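Local coordinates for Slr0280 protein (Synechocystis sp., PDB 5H3K), which is of unknown function but carries a domain of the phosphodiester glycosidase family, which suggests a role in cleaving phosphodiester-linked sugars, at residues L125-T128 against S129-G133. Numbering follows the deposited sequence.
Sequences LDVT and SLLQG
Val127 lies alongside Leu131, the two side chains pointing the same way, and its CG2 meets Leu131 CD1 at 3.9 Å. The chi1 of Val127, -61°, sets CG2 between its own backbone N and carbonyl carbon, the side from which Leu131 approaches. Their backbones are tied as well: Leu131 N donates to Val127 O over 3.1 Å. Gln132 slants across Thr128, its NE2 4.2 Å from Thr128 CG2. Where strand 122-126 ends, Asp126 forms an Asx turn, evidenced by the 3.0 Å bond from Thr128 N to Asp126 OD1, met nearly along the C-O axis. Thr128 OG1 adds a second bond to Asp126 OD1 at 2.7 Å, on the syn side and 28° out of the carboxylate plane, and also pairs with Thr78 N of the adjoining strand 75-81. A valine in place of Thr128 would probably leave Asp126 OD1 with one donor fewer and Thr78 N without its side-chain acceptor. Asp126 OD2 forms a salt bridge with Arg77. Beyond this turn, a type I beta turn runs from Ser129 to Gln132, and a water bridges the two, donating to Asp126 O at 2.7 Å and accepting from Leu130 N.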
loop_
_atom_site.group_PDB
_atom_site.type_symbol
_atom_site.label_atom_id
_atom_site.label_comp_id
_atom_site.label_asym_id
_atom_site.label_seq_id
_atom_site.Cartn_x
_atom_site.Cartn_y
_atom_site.Cartn_z
ATOM N N LEU A 125 -20.548 -0.007 6.236
ATOM C CA LEU A 125 -21.549 1.004 6.582
ATOM C C LEU A 125 -22.940 0.510 6.196
ATOM O O LEU A 125 -23.164 0.090 5.065
ATOM C CB LEU A 125 -21.256 2.346 5.882
ATOM C CG LEU A 125 -19.900 3.038 6.095
ATOM C CD1 LEU A 125 -19.852 4.403 5.387
ATOM C CD2 LEU A 125 -19.548 3.201 7.575
ATOM N N ASP A 126 -23.875 0.549 7.141
ATOM C CA ASP A 126 -25.250 0.106 6.887
ATOM C C ASP A 126 -25.964 1.180 6.066
ATOM O O ASP A 126 -26.346 2.233 6.594
ATOM C CB ASP A 126 -25.966 -0.151 8.223
ATOM C CG ASP A 126 -27.372 -0.726 8.052
ATOM O OD1 ASP A 126 -28.036 -0.437 7.036
ATOM O OD2 ASP A 126 -27.822 -1.467 8.954
ATOM N N VAL A 127 -26.129 0.916 4.771
ATOM C CA VAL A 127 -26.699 1.906 3.853
ATOM C C VAL A 127 -28.179 1.647 3.561
ATOM O O VAL A 127 -28.758 2.272 2.669
ATOM C CB VAL A 127 -25.917 1.963 2.513
ATOM C CG1 VAL A 127 -24.462 2.371 2.761
ATOM C CG2 VAL A 127 -25.996 0.624 1.791
ATOM N N THR A 128 -28.782 0.736 4.327
ATOM C CA THR A 128 -30.169 0.312 4.096
ATOM C C THR A 128 -31.159 1.477 4.099
ATOM O O THR A 128 -31.961 1.618 3.175
ATOM C CB THR A 128 -30.625 -0.734 5.135
ATOM O OG1 THR A 128 -29.605 -1.723 5.299
ATOM C CG2 THR A 128 -31.906 -1.419 4.683
ATOM N N SER A 129 -31.097 2.313 5.131
ATOM C CA SER A 129 -32.006 3.453 5.228
ATOM C C SER A 129 -31.666 4.542 4.229
ATOM O O SER A 129 -32.556 5.155 3.626
ATOM C CB SER A 129 -31.999 4.028 6.640
ATOM O OG SER A 129 -32.686 3.161 7.522
ATOM N N LEU A 130 -30.368 4.783 4.071
ATOM C CA LEU A 130 -29.869 5.794 3.150
ATOM C C LEU A 130 -30.466 5.622 1.764
ATOM O O LEU A 130 -30.845 6.593 1.113
ATOM C CB LEU A 130 -28.346 5.686 3.051
ATOM C CG LEU A 130 -27.625 6.733 2.206
ATOM C CD1 LEU A 130 -27.810 8.112 2.808
ATOM C CD2 LEU A 130 -26.149 6.387 2.117
ATOM N N LEU A 131 -30.551 4.375 1.321
ATOM C CA LEU A 131 -30.932 4.069 -0.057
ATOM C C LEU A 131 -32.328 3.484 -0.156
ATOM O O LEU A 131 -32.702 2.942 -1.195
ATOM C CB LEU A 131 -29.943 3.078 -0.658
ATOM C CG LEU A 131 -28.491 3.548 -0.645
ATOM C CD1 LEU A 131 -27.585 2.468 -1.208
ATOM C CD2 LEU A 131 -28.381 4.843 -1.438
ATOM N N GLN A 132 -33.091 3.597 0.928
ATOM C CA GLN A 132 -34.401 2.951 1.023
ATOM C C GLN A 132 -35.382 3.402 -0.065
ATOM O O GLN A 132 -36.152 2.595 -0.591
ATOM C CB GLN A 132 -35.006 3.169 2.415
ATOM C CG GLN A 132 -35.792 1.969 2.929
ATOM C CD GLN A 132 -35.759 1.852 4.445
ATOM O OE1 GLN A 132 -35.927 2.843 5.161
ATOM N NE2 GLN A 132 -35.529 0.635 4.945
ATOM N N GLY A 133 -35.337 4.687 -0.408
ATOM C CA GLY A 133 -36.239 5.232 -1.403
ATOM C C GLY A 133 -36.108 4.588 -2.768
ATOM O O GLY A 133 -37.018 4.689 -3.592
HETATM O O HOH W 1 -28.716 3.490 6.330
#